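Local coordinates for hypothetical protein Atu1913 (Agrobacterium tumefaciens, PDB 2B1Y) that is of unknown function, belonging to the DUF1883 family and pairing as two copies of a chain with seven beta strands and a single short helix, at residues N39-R42 / F43-L46. Numbering follows the deposited sequence.
Sequences NFQR and FTEL. With SO4 (sulfate ion), chain D.
Successive i to i+4 backbone bonds join N39-R42 to F43-L46, from F43 N to N39 O (2.8 Å), T44 N to F40 O, E45 N to Q41 O and L46 N to R42 O, making the last two turns of the alpha-helix 37-46. This helix, the only one among seven strands, illustrates how side chains three and four residues apart read the helical repeat. In one of its two modelled conformers, T44 does so with both branches. Its chi1 of 70° turns OG1 back over the backbone toward the preceding turn, where the hydroxyl donates to Q41 O at 2.9 Å. That carbonyl oxygen is gripped twice, since OG1 and the longer-reaching E45 N approach from the same face of its plane. The methyl branch, CG2, lies over one face of the F40 ring in a CH-pi contact, 3.8 Å from the ring centroid and displaced toward the rim near CZ. F40 can receive it because chi1 of 180° swings its ring along the helix toward the next turn, where CE1 also meets F43 CD2. H10 stacks on F40, as does H72 of the second subunit, while F43 packs against Y8 edge-to-face and against I74 of that subunit, so this aromatic side joins strand to helix and chain to chain. R42 runs the other way to a sulfate probably taken up from the crystallisation liquor. Its two terminal nitrogens grasp separate oxygens with the sulfur in the guanidinium plane: NH2 holds O1 at 2.9 Å, and NH1 bonds to O2 at 3.0 Å, its N-H...O2 angle of 179° almost straight.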
loop_
_atom_site.group_PDB
_atom_site.type_symbol
_atom_site.label_atom_id
_atom_site.label_comp_id
_atom_site.label_asym_id
_atom_site.label_seq_id
_atom_site.Cartn_x
_atom_site.Cartn_y
_atom_site.Cartn_z
ATOM N N ASN A 39 3.547 -6.311 -10.120
ATOM C CA ASN A 39 2.945 -6.082 -8.827
ATOM C C ASN A 39 3.847 -6.431 -7.667
ATOM O O ASN A 39 3.769 -5.775 -6.629
ATOM C CB ASN A 39 1.604 -6.768 -8.787
ATOM C CG ASN A 39 0.568 -6.006 -9.625
ATOM O OD1 ASN A 39 0.033 -6.501 -10.628
ATOM N ND2 ASN A 39 0.302 -4.798 -9.218
ATOM N N PHE A 40 4.727 -7.423 -7.852
ATOM C CA PHE A 40 5.776 -7.635 -6.853
ATOM C C PHE A 40 6.695 -6.393 -6.741
ATOM O O PHE A 40 7.135 -6.016 -5.659
ATOM C CB PHE A 40 6.592 -8.918 -7.111
ATOM C CG PHE A 40 7.679 -9.137 -6.095
ATOM C CD1 PHE A 40 7.352 -9.345 -4.757
ATOM C CD2 PHE A 40 9.019 -9.062 -6.462
ATOM C CE1 PHE A 40 8.348 -9.510 -3.789
ATOM C CE2 PHE A 40 10.035 -9.228 -5.514
ATOM C CZ PHE A 40 9.694 -9.462 -4.174
ATOM N N GLN A 41 6.977 -5.744 -7.863
ATOM C CA GLN A 41 7.802 -4.547 -7.746
ATOM C C GLN A 41 7.089 -3.449 -6.940
ATOM O O GLN A 41 7.699 -2.824 -6.081
ATOM C CB GLN A 41 8.235 -4.058 -9.118
ATOM C CG GLN A 41 9.306 -4.952 -9.757
ATOM C CD GLN A 41 10.591 -5.059 -8.902
ATOM O OE1 GLN A 41 11.176 -6.152 -8.755
ATOM N NE2 GLN A 41 11.023 -3.924 -8.327
ATOM N N ARG A 42 5.789 -3.269 -7.189
ATOM C CA ARG A 42 4.953 -2.372 -6.387
ATOM C C ARG A 42 4.955 -2.767 -4.897
ATOM O O ARG A 42 5.173 -1.925 -4.028
ATOM C CB ARG A 42 3.534 -2.304 -6.960
ATOM C CG ARG A 42 3.480 -1.758 -8.389
ATOM C CD ARG A 42 2.065 -1.624 -8.931
ATOM N NE ARG A 42 2.097 -1.101 -10.299
ATOM C CZ ARG A 42 1.780 -1.792 -11.400
ATOM N NH1 ARG A 42 1.387 -3.061 -11.334
ATOM N NH2 ARG A 42 1.868 -1.216 -12.581
ATOM N N PHE A 43 4.732 -4.045 -4.592
ATOM C CA PHE A 43 4.781 -4.512 -3.215
ATOM C C PHE A 43 6.091 -4.103 -2.491
ATOM O O PHE A 43 6.054 -3.601 -1.361
ATOM C CB PHE A 43 4.622 -6.040 -3.171
ATOM C CG PHE A 43 4.708 -6.625 -1.790
ATOM C CD1 PHE A 43 3.588 -6.622 -0.949
ATOM C CD2 PHE A 43 5.894 -7.209 -1.341
ATOM C CE1 PHE A 43 3.661 -7.166 0.334
ATOM C CE2 PHE A 43 5.952 -7.749 -0.069
ATOM C CZ PHE A 43 4.820 -7.747 0.746
ATOM N N THR A 44 7.232 -4.307 -3.134
ATOM C CA THR A 44 8.513 -4.010 -2.480
ATOM C C THR A 44 8.648 -2.514 -2.192
ATOM O O THR A 44 9.305 -2.129 -1.226
ATOM C CB THR A 44 9.739 -4.494 -3.273
ATOM O OG1 THR A 44 9.892 -3.703 -4.458
ATOM C CG2 THR A 44 9.609 -5.982 -3.624
ATOM N N GLU A 45 8.010 -1.684 -3.024
ATOM C CA GLU A 45 7.952 -0.241 -2.773
ATOM C C GLU A 45 7.117 0.064 -1.553
ATOM O O GLU A 45 7.508 0.902 -0.746
ATOM C CB GLU A 45 7.474 0.540 -4.017
ATOM C CG GLU A 45 8.310 0.299 -5.288
ATOM C CD GLU A 45 9.778 0.677 -5.143
ATOM O OE1 GLU A 45 10.067 1.882 -5.008
ATOM O OE2 GLU A 45 10.650 -0.225 -5.162
ATOM N N LEU A 46 6.016 -0.641 -1.373
ATOM C CA LEU A 46 5.135 -0.348 -0.266
ATOM C C LEU A 46 5.631 -0.855 1.113
ATOM O O LEU A 46 5.119 -0.443 2.160
ATOM C CB LEU A 46 3.704 -0.764 -0.640
ATOM C CG LEU A 46 3.280 -0.139 -1.997
ATOM C CD1 LEU A 46 2.079 -0.856 -2.619
ATOM C CD2 LEU A 46 3.029 1.370 -1.924
HETATM S S SO4 D . 1.142 -3.866 -15.052
HETATM O O1 SO4 D . 2.319 -3.035 -14.788
HETATM O O2 SO4 D . 0.726 -4.527 -13.814
HETATM O O3 SO4 D . 0.046 -3.031 -15.531
HETATM O O4 SO4 D . 1.465 -4.861 -16.072
#